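PDB 1U02: trehalose-6-phosphate phosphatase related protein from Thermoplasma acidophilum, which removes the phosphate from trehalose 6-phosphate to give free trehalose, using magnesium, and also hydrolyses para-nitrophenyl phosphate less efficiently. Local coordinates for residues A[98-106]-A[122-133]; A[134-144]-A[152-160]. All coordinates share one frame; numbering follows the deposited sequence.

In the fold
Helix 127-141 serves both contacts: its first half receives the short helix 99-102 and the turn after it in interaction 1, its second half lies over strand 151-155 in interaction 2. W99 joins the two, its ring packing on I134 and I137. Each contact is partly buried. Interaction 1 sits at the outer end of the smaller domain, away from the annotated sites, and is made by aromatic rings, aliphatic carbons and one partly exposed arginine. Interaction 2 joins an aliphatic helix-to-sheet layer to a polar end, where E144 of edge strand 144-147 pairs with R155 of strand 151-155 by backbone bonds and a salt bridge, and reaches the turn beyond; the R155 side chain is about 11 Å from the bound magnesium ion.

Interaction 1: A[98-106]-A[122-133]; sequences SWVSDFPGL and MGADMKPKLRSR
F103 and W99 meet one side of helix 127-141 with their rings. Among the apolar contacts, L130 puts CB over the centre of one F103 face, 4.3 Å from the ring centroid, while its CD1 reaches F103 CE2 at 3.5 Å and touches W99 as well. M126 CB and K129 CD come to the edge of the F103 ring, and M122, a selenomethionine, lays SE 4.1 Å from F103 CB. L106 CD1 meets the other methyl of L130, CD2, at 3.8 Å.

The cationic contacts centre on R133. Extended from CG to NE, its chain slides along one face of W99: CD lies 4.2 Å from the centroid of the six-membered ring, a CH-pi contact, and CZ stands 5.0 Å from that of the five-membered ring, a cation-pi pair. F103 turns its CZ to one guanidinium face, the two planes 65° apart. At the guanidinium edge D102 OD2 takes a weak, salt-bridged hydrogen bond from R133 NH1 at 3.5 Å. With a serine instead of W99, the R133 chain would probably lose the surface it lies on and its guanidinium be freer to swing from D102.

G105 comes closest to M122 by backbone, leaving no room for a side chain. A short helix and the loop after it thus pack through aromatic side chains on helix 127-141 and the loop leading into it, within the alpha+beta cap domain of a HAD-type phosphatase.

Interaction 2: A[134-144]-A[152-160]; sequences IEEIARIFGVE and IELRVPGVN
The helix-on-sheet layer of the cap domain, an antiparallel sheet with helices packed on it, and the turn from helix 127-141 into edge strand 144-147 make up this contact. Axes of 134-141 and 152-155 run almost parallel, 5° apart. L154 fills the space between them: CD2 touches I134 CG2 and A138 CB, both at 3.7 Å, and CD1 meets I137 CG2. I134 also lays CG2 and CD1 against I152 CG2.

A Schellman motif with G142 at C-prime ends the helix, and V143 leads into the strand, its CB against the carbonyl O of R155. E144 and R155 form an antiparallel hydrogen-bonded pair: E144 N gives to R155 O at 3.0 Å and R155 N to E144 O at 2.8 Å. The E144 side chain runs out straight, chi1 at 172° setting CG away from the backbone N, and extends along P157 into the type II turn 156-159. There G158 N gives a bond of 2.8 Å to E144 OE1 from above the carboxylate plane. R155 approaches OE2 side-on, NE at 2.8 Å on the anti side and NH2 at 3.0 Å nearly in line with the C-O bond; the carboxylate and guanidinium planes stand 60° apart. A water bridges E144 OE2 to V159 O.

Both carboxylate oxygens of E144 are thus engaged, which fixes its rotation and ties edge strand to turn; the arginine and the amide would probably favour the ionised carboxylate.

Interaction 1: A[98-106]-A[122-133]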
loop_
_atom_site.group_PDB
_atom_site.type_symbol
_atom_site.label_atom_id
_atom_site.label_comp_id
_atom_site.label_asym_id
_atom_site.label_seq_id
_atom_site.Cartn_x
_atom_site.Cartn_y
_atom_site.Cartn_z
ATOM N N SER A 98 22.927 0.180 -9.371
ATOM C CA SER A 98 23.676 -0.489 -10.429
ATOM C C SER A 98 23.335 -1.974 -10.573
ATOM O O SER A 98 23.734 -2.611 -11.549
ATOM C CB SER A 98 25.182 -0.339 -10.193
ATOM O OG SER A 98 25.592 -1.095 -9.068
ATOM N N TRP A 99 22.596 -2.529 -9.616
ATOM C CA TRP A 99 22.240 -3.941 -9.685
ATOM C C TRP A 99 21.341 -4.267 -10.873
ATOM O O TRP A 99 21.194 -5.433 -11.241
ATOM C CB TRP A 99 21.564 -4.394 -8.389
ATOM C CG TRP A 99 22.472 -4.355 -7.185
ATOM C CD1 TRP A 99 23.799 -4.034 -7.164
ATOM C CD2 TRP A 99 22.106 -4.642 -5.832
ATOM N NE1 TRP A 99 24.281 -4.101 -5.877
ATOM C CE2 TRP A 99 23.262 -4.472 -5.040
ATOM C CE3 TRP A 99 20.908 -5.023 -5.208
ATOM C CZ2 TRP A 99 23.256 -4.674 -3.653
ATOM C CZ3 TRP A 99 20.903 -5.224 -3.826
ATOM C CH2 TRP A 99 22.068 -5.047 -3.069
ATOM N N VAL A 100 20.733 -3.244 -11.469
ATOM C CA VAL A 100 19.881 -3.473 -12.629
ATOM C C VAL A 100 20.707 -4.060 -13.779
ATOM O O VAL A 100 20.171 -4.744 -14.646
ATOM C CB VAL A 100 19.190 -2.174 -13.115
ATOM C CG1 VAL A 100 18.252 -1.649 -12.033
ATOM C CG2 VAL A 100 20.229 -1.118 -13.473
ATOM N N SER A 101 22.008 -3.788 -13.790
ATOM C CA SER A 101 22.867 -4.328 -14.839
ATOM C C SER A 101 23.464 -5.666 -14.389
ATOM O O SER A 101 23.719 -6.546 -15.208
ATOM C CB SER A 101 23.978 -3.332 -15.211
ATOM O OG SER A 101 24.814 -3.031 -14.108
ATOM N N ASP A 102 23.667 -5.827 -13.084
ATOM C CA ASP A 102 24.208 -7.080 -12.564
ATOM C C ASP A 102 23.176 -8.199 -12.718
ATOM O O ASP A 102 23.524 -9.358 -12.956
ATOM C CB ASP A 102 24.591 -6.938 -11.087
ATOM C CG ASP A 102 25.673 -5.898 -10.860
ATOM O OD1 ASP A 102 26.569 -5.759 -11.721
ATOM O OD2 ASP A 102 25.639 -5.230 -9.807
ATOM N N PHE A 103 21.902 -7.839 -12.593
ATOM C CA PHE A 103 20.805 -8.798 -12.710
ATOM C C PHE A 103 19.794 -8.286 -13.734
ATOM O O PHE A 103 18.720 -7.797 -13.364
ATOM C CB PHE A 103 20.113 -8.955 -11.353
ATOM C CG PHE A 103 21.049 -9.304 -10.230
ATOM C CD1 PHE A 103 21.595 -10.582 -10.132
ATOM C CD2 PHE A 103 21.394 -8.348 -9.277
ATOM C CE1 PHE A 103 22.476 -10.909 -9.091
ATOM C CE2 PHE A 103 22.274 -8.660 -8.233
ATOM C CZ PHE A 103 22.814 -9.944 -8.140
ATOM N N PRO A 104 20.115 -8.407 -15.036
ATOM C CA PRO A 104 19.235 -7.950 -16.117
ATOM C C PRO A 104 17.784 -8.370 -15.925
ATOM O O PRO A 104 17.481 -9.556 -15.792
ATOM C CB PRO A 104 19.864 -8.580 -17.361
ATOM C CG PRO A 104 21.327 -8.573 -17.016
ATOM C CD PRO A 104 21.296 -9.093 -15.590
ATOM N N GLY A 105 16.885 -7.393 -15.918
ATOM C CA GLY A 105 15.479 -7.700 -15.722
ATOM C C GLY A 105 15.011 -7.130 -14.398
ATOM O O GLY A 105 13.843 -6.768 -14.240
ATOM N N LEU A 106 15.930 -7.059 -13.440
ATOM C CA LEU A 106 15.630 -6.498 -12.133
ATOM C C LEU A 106 15.217 -5.040 -12.316
ATOM O O LEU A 106 15.819 -4.307 -13.108
ATOM C CB LEU A 106 16.866 -6.545 -11.227
ATOM C CG LEU A 106 16.758 -5.777 -9.902
ATOM C CD1 LEU A 106 15.720 -6.441 -9.013
ATOM C CD2 LEU A 106 18.114 -5.733 -9.204
HETATM N N MSE A 122 13.172 -10.719 -14.009
HETATM C CA MSE A 122 14.485 -11.299 -13.773
HETATM C C MSE A 122 14.565 -12.816 -13.964
HETATM O O MSE A 122 13.584 -13.535 -13.756
HETATM C CB MSE A 122 14.900 -10.952 -12.351
HETATM C CG MSE A 122 16.367 -10.850 -12.117
HETATM SE SE MSE A 122 16.612 -10.679 -10.221
HETATM C CE MSE A 122 17.794 -12.192 -9.969
ATOM N N GLY A 123 15.747 -13.289 -14.349
ATOM C CA GLY A 123 15.957 -14.717 -14.530
ATOM C C GLY A 123 15.926 -15.408 -13.177
ATOM O O GLY A 123 16.309 -14.822 -12.165
ATOM N N ALA A 124 15.480 -16.658 -13.159
ATOM C CA ALA A 124 15.366 -17.423 -11.920
ATOM C C ALA A 124 16.666 -17.714 -11.166
ATOM O O ALA A 124 16.734 -17.536 -9.954
ATOM C CB ALA A 124 14.636 -18.733 -12.200
ATOM N N ASP A 125 17.690 -18.155 -11.888
ATOM C CA ASP A 125 18.976 -18.526 -11.293
ATOM C C ASP A 125 19.658 -17.601 -10.282
ATOM O O ASP A 125 20.188 -18.074 -9.276
ATOM C CB ASP A 125 19.979 -18.858 -12.403
ATOM C CG ASP A 125 19.606 -20.110 -13.174
ATOM O OD1 ASP A 125 18.594 -20.754 -12.827
ATOM O OD2 ASP A 125 20.333 -20.452 -14.131
HETATM N N MSE A 126 19.664 -16.297 -10.530
HETATM C CA MSE A 126 20.343 -15.383 -9.612
HETATM C C MSE A 126 19.495 -14.757 -8.503
HETATM O O MSE A 126 19.964 -13.865 -7.799
HETATM C CB MSE A 126 21.034 -14.270 -10.414
HETATM C CG MSE A 126 22.110 -14.767 -11.381
HETATM SE SE MSE A 126 23.658 -15.548 -10.495
HETATM C CE MSE A 126 24.914 -14.092 -10.732
ATOM N N LYS A 127 18.263 -15.219 -8.324
ATOM C CA LYS A 127 17.418 -14.643 -7.282
ATOM C C LYS A 127 17.913 -14.912 -5.862
ATOM O O LYS A 127 17.842 -14.035 -5.002
ATOM C CB LYS A 127 15.968 -15.096 -7.476
ATOM C CG LYS A 127 15.405 -14.575 -8.800
ATOM C CD LYS A 127 13.913 -14.816 -8.988
ATOM C CE LYS A 127 13.456 -14.195 -10.309
ATOM N NZ LYS A 127 11.993 -14.312 -10.568
ATOM N N PRO A 128 18.408 -16.130 -5.586
ATOM C CA PRO A 128 18.889 -16.353 -4.218
ATOM C C PRO A 128 20.061 -15.413 -3.903
ATOM O O PRO A 128 20.174 -14.888 -2.793
ATOM C CB PRO A 128 19.307 -17.822 -4.236
ATOM C CG PRO A 128 18.304 -18.428 -5.189
ATOM C CD PRO A 128 18.279 -17.405 -6.315
ATOM N N LYS A 129 20.920 -15.198 -4.897
ATOM C CA LYS A 129 22.074 -14.321 -4.743
ATOM C C LYS A 129 21.626 -12.884 -4.490
ATOM O O LYS A 129 22.142 -12.208 -3.600
ATOM C CB LYS A 129 22.944 -14.377 -6.003
ATOM C CG LYS A 129 24.137 -13.444 -5.975
ATOM C CD LYS A 129 24.872 -13.457 -7.307
ATOM C CE LYS A 129 26.107 -12.571 -7.267
ATOM N NZ LYS A 129 27.110 -13.046 -6.265
ATOM N N LEU A 130 20.662 -12.417 -5.280
ATOM C CA LEU A 130 20.154 -11.061 -5.123
ATOM C C LEU A 130 19.517 -10.901 -3.752
ATOM O O LEU A 130 19.730 -9.903 -3.071
ATOM C CB LEU A 130 19.110 -10.745 -6.199
ATOM C CG LEU A 130 18.426 -9.381 -6.048
ATOM C CD1 LEU A 130 19.447 -8.256 -6.189
ATOM C CD2 LEU A 130 17.337 -9.247 -7.098
ATOM N N ARG A 131 18.732 -11.892 -3.351
ATOM C CA ARG A 131 18.071 -11.845 -2.060
ATOM C C ARG A 131 19.078 -11.648 -0.933
ATOM O O ARG A 131 18.860 -10.826 -0.041
ATOM C CB ARG A 131 17.268 -13.131 -1.827
ATOM C CG ARG A 131 16.550 -13.179 -0.488
ATOM C CD ARG A 131 15.760 -14.474 -0.318
ATOM N NE ARG A 131 15.142 -14.566 1.008
ATOM C CZ ARG A 131 14.388 -15.583 1.420
ATOM N NH1 ARG A 131 14.150 -16.610 0.615
ATOM N NH2 ARG A 131 13.871 -15.573 2.642
ATOM N N SER A 132 20.184 -12.389 -0.979
ATOM C CA SER A 132 21.206 -12.281 0.057
ATOM C C SER A 132 21.861 -10.900 0.041
ATOM O O SER A 132 22.215 -10.371 1.095
ATOM C CB SER A 132 22.275 -13.372 -0.116
ATOM O OG SER A 132 23.049 -13.164 -1.285
ATOM N N ARG A 133 22.020 -10.318 -1.148
ATOM C CA ARG A 133 22.615 -8.982 -1.257
ATOM C C ARG A 133 21.702 -7.956 -0.607
ATOM O O ARG A 133 22.158 -7.069 0.109
ATOM C CB ARG A 133 22.819 -8.567 -2.719
ATOM C CG ARG A 133 23.972 -9.228 -3.447
ATOM C CD ARG A 133 24.226 -8.475 -4.754
ATOM N NE ARG A 133 25.265 -9.078 -5.580
ATOM C CZ ARG A 133 25.683 -8.573 -6.738
ATOM N NH1 ARG A 133 25.152 -7.449 -7.207
ATOM N NH2 ARG A 133 26.634 -9.190 -7.427
HETATM O O HOH W 1 18.564 -11.682 -15.350
#

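Interaction 2: A[134-144]-A[152-160]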
loop_
_atom_site.group_PDB
_atom_site.type_symbol
_atom_site.label_atom_id
_atom_site.label_comp_id
_atom_site.label_asym_id
_atom_site.label_seq_id
_atom_site.Cartn_x
_atom_site.Cartn_y
_atom_site.Cartn_z
ATOM N N ILE A 134 20.409 -8.070 -0.883
ATOM C CA ILE A 134 19.429 -7.145 -0.320
ATOM C C ILE A 134 19.423 -7.237 1.205
ATOM O O ILE A 134 19.408 -6.220 1.897
ATOM C CB ILE A 134 18.016 -7.449 -0.864
ATOM C CG1 ILE A 134 17.968 -7.126 -2.358
ATOM C CG2 ILE A 134 16.968 -6.639 -0.105
ATOM C CD1 ILE A 134 16.704 -7.604 -3.053
ATOM N N GLU A 135 19.455 -8.456 1.729
ATOM C CA GLU A 135 19.453 -8.648 3.173
ATOM C C GLU A 135 20.714 -8.058 3.802
ATOM O O GLU A 135 20.673 -7.548 4.918
ATOM C CB GLU A 135 19.323 -10.139 3.491
ATOM C CG GLU A 135 18.080 -10.741 2.847
ATOM C CD GLU A 135 17.954 -12.236 3.046
ATOM O OE1 GLU A 135 18.979 -12.941 2.948
ATOM O OE2 GLU A 135 16.817 -12.705 3.282
ATOM N N GLU A 136 21.827 -8.114 3.075
ATOM C CA GLU A 136 23.086 -7.562 3.571
ATOM C C GLU A 136 22.960 -6.043 3.676
ATOM O O GLU A 136 23.382 -5.434 4.663
ATOM C CB GLU A 136 24.235 -7.938 2.629
ATOM C CG GLU A 136 25.588 -7.368 3.020
ATOM C CD GLU A 136 26.713 -7.890 2.138
ATOM O OE1 GLU A 136 26.633 -7.720 0.899
ATOM O OE2 GLU A 136 27.678 -8.475 2.682
ATOM N N ILE A 137 22.376 -5.431 2.651
ATOM C CA ILE A 137 22.179 -3.990 2.660
ATOM C C ILE A 137 21.267 -3.613 3.828
ATOM O O ILE A 137 21.489 -2.613 4.507
ATOM C CB ILE A 137 21.547 -3.509 1.333
ATOM C CG1 ILE A 137 22.594 -3.564 0.220
ATOM C CG2 ILE A 137 21.031 -2.087 1.475
ATOM C CD1 ILE A 137 23.753 -2.593 0.426
ATOM N N ALA A 138 20.244 -4.429 4.060
ATOM C CA ALA A 138 19.303 -4.183 5.143
ATOM C C ALA A 138 20.007 -4.177 6.499
ATOM O O ALA A 138 19.733 -3.325 7.348
ATOM C CB ALA A 138 18.208 -5.240 5.130
ATOM N N ARG A 139 20.917 -5.126 6.700
ATOM C CA ARG A 139 21.636 -5.198 7.970
ATOM C C ARG A 139 22.589 -4.016 8.096
ATOM O O ARG A 139 22.714 -3.419 9.162
ATOM C CB ARG A 139 22.416 -6.515 8.075
ATOM C CG ARG A 139 21.550 -7.743 7.837
ATOM C CD ARG A 139 22.256 -9.039 8.202
ATOM N NE ARG A 139 21.518 -10.197 7.703
ATOM C CZ ARG A 139 21.635 -10.686 6.472
ATOM N NH1 ARG A 139 22.469 -10.124 5.607
ATOM N NH2 ARG A 139 20.905 -11.729 6.098
ATOM N N ILE A 140 23.255 -3.673 7.000
ATOM C CA ILE A 140 24.192 -2.558 7.016
ATOM C C ILE A 140 23.524 -1.239 7.406
ATOM O O ILE A 140 24.027 -0.510 8.261
ATOM C CB ILE A 140 24.861 -2.391 5.639
ATOM C CG1 ILE A 140 25.708 -3.626 5.328
ATOM C CG2 ILE A 140 25.712 -1.129 5.620
ATOM C CD1 ILE A 140 26.228 -3.674 3.901
ATOM N N PHE A 141 22.384 -0.944 6.787
ATOM C CA PHE A 141 21.671 0.298 7.049
ATOM C C PHE A 141 20.654 0.247 8.175
ATOM O O PHE A 141 20.058 1.269 8.522
ATOM C CB PHE A 141 20.992 0.767 5.770
ATOM C CG PHE A 141 21.954 1.250 4.729
ATOM C CD1 PHE A 141 22.368 2.578 4.712
ATOM C CD2 PHE A 141 22.475 0.370 3.786
ATOM C CE1 PHE A 141 23.288 3.029 3.764
ATOM C CE2 PHE A 141 23.394 0.803 2.835
ATOM C CZ PHE A 141 23.802 2.135 2.824
ATOM N N GLY A 142 20.448 -0.935 8.743
ATOM C CA GLY A 142 19.497 -1.060 9.829
ATOM C C GLY A 142 18.051 -0.868 9.410
ATOM O O GLY A 142 17.260 -0.265 10.137
ATOM N N VAL A 143 17.704 -1.366 8.228
ATOM C CA VAL A 143 16.333 -1.258 7.761
ATOM C C VAL A 143 15.705 -2.639 7.746
ATOM O O VAL A 143 16.374 -3.643 8.003
ATOM C CB VAL A 143 16.238 -0.606 6.361
ATOM C CG1 VAL A 143 16.547 0.879 6.473
ATOM C CG2 VAL A 143 17.203 -1.273 5.398
ATOM N N GLU A 144 14.416 -2.679 7.437
ATOM C CA GLU A 144 13.645 -3.911 7.434
ATOM C C GLU A 144 13.369 -4.437 6.030
ATOM O O GLU A 144 13.194 -3.659 5.086
ATOM C CB GLU A 144 12.343 -3.633 8.188
ATOM C CG GLU A 144 11.283 -4.712 8.160
ATOM C CD GLU A 144 10.066 -4.293 8.969
ATOM O OE1 GLU A 144 10.223 -4.077 10.194
ATOM O OE2 GLU A 144 8.966 -4.166 8.383
ATOM N N ILE A 152 10.691 -7.650 -3.249
ATOM C CA ILE A 152 11.490 -7.596 -2.037
ATOM C C ILE A 152 11.658 -6.097 -1.791
ATOM O O ILE A 152 12.186 -5.378 -2.635
ATOM C CB ILE A 152 12.880 -8.250 -2.199
ATOM C CG1 ILE A 152 12.724 -9.737 -2.537
ATOM C CG2 ILE A 152 13.667 -8.103 -0.892
ATOM C CD1 ILE A 152 14.044 -10.471 -2.681
ATOM N N GLU A 153 11.195 -5.626 -0.642
ATOM C CA GLU A 153 11.280 -4.205 -0.353
ATOM C C GLU A 153 11.984 -3.892 0.955
ATOM O O GLU A 153 11.775 -4.570 1.964
ATOM C CB GLU A 153 9.869 -3.592 -0.314
ATOM C CG GLU A 153 9.854 -2.071 -0.146
ATOM C CD GLU A 153 8.449 -1.471 -0.120
ATOM O OE1 GLU A 153 7.723 -1.664 0.878
ATOM O OE2 GLU A 153 8.068 -0.803 -1.102
ATOM N N LEU A 154 12.834 -2.871 0.916
ATOM C CA LEU A 154 13.538 -2.401 2.100
ATOM C C LEU A 154 12.691 -1.246 2.595
ATOM O O LEU A 154 12.349 -0.348 1.825
ATOM C CB LEU A 154 14.939 -1.906 1.748
ATOM C CG LEU A 154 15.884 -3.012 1.283
ATOM C CD1 LEU A 154 17.266 -2.426 1.006
ATOM C CD2 LEU A 154 15.962 -4.089 2.362
ATOM N N ARG A 155 12.350 -1.263 3.877
ATOM C CA ARG A 155 11.502 -0.219 4.417
ATOM C C ARG A 155 11.855 0.139 5.857
ATOM O O ARG A 155 12.788 -0.421 6.437
ATOM C CB ARG A 155 10.043 -0.675 4.322
ATOM C CG ARG A 155 9.761 -1.958 5.084
ATOM C CD ARG A 155 8.379 -2.539 4.790
ATOM N NE ARG A 155 8.011 -3.529 5.802
ATOM C CZ ARG A 155 6.897 -4.257 5.793
ATOM N NH1 ARG A 155 6.015 -4.122 4.812
ATOM N NH2 ARG A 155 6.657 -5.108 6.784
ATOM N N VAL A 156 11.108 1.082 6.422
ATOM C CA VAL A 156 11.330 1.516 7.800
ATOM C C VAL A 156 10.941 0.386 8.758
ATOM O O VAL A 156 9.854 -0.180 8.657
ATOM C CB VAL A 156 10.488 2.780 8.127
ATOM C CG1 VAL A 156 10.594 3.109 9.615
ATOM C CG2 VAL A 156 10.978 3.957 7.297
ATOM N N PRO A 157 11.831 0.036 9.699
ATOM C CA PRO A 157 11.504 -1.039 10.640
ATOM C C PRO A 157 10.206 -0.789 11.423
ATOM O O PRO A 157 9.915 0.337 11.822
ATOM C CB PRO A 157 12.728 -1.077 11.559
ATOM C CG PRO A 157 13.850 -0.630 10.654
ATOM C CD PRO A 157 13.206 0.524 9.907
ATOM N N GLY A 158 9.420 -1.846 11.612
ATOM C CA GLY A 158 8.195 -1.741 12.387
ATOM C C GLY A 158 6.921 -1.229 11.737
ATOM O O GLY A 158 5.897 -1.152 12.418
ATOM N N VAL A 159 6.945 -0.884 10.452
ATOM C CA VAL A 159 5.719 -0.386 9.821
ATOM C C VAL A 159 4.614 -1.437 9.911
ATOM O O VAL A 159 4.870 -2.630 9.774
ATOM C CB VAL A 159 5.958 0.005 8.343
ATOM C CG1 VAL A 159 6.948 1.163 8.280
ATOM C CG2 VAL A 159 6.480 -1.184 7.549
ATOM N N ASN A 160 3.383 -0.984 10.134
ATOM C CA ASN A 160 2.244 -1.888 10.284
ATOM C C ASN A 160 0.918 -1.219 9.879
ATOM O O ASN A 160 0.460 -0.294 10.550
ATOM C CB ASN A 160 2.173 -2.330 11.753
ATOM C CG ASN A 160 1.164 -3.434 11.991
ATOM O OD1 ASN A 160 -0.007 -3.312 11.640
ATOM N ND2 ASN A 160 1.619 -4.521 12.601
HETATM O O HOH W 2 7.060 -4.175 10.271
#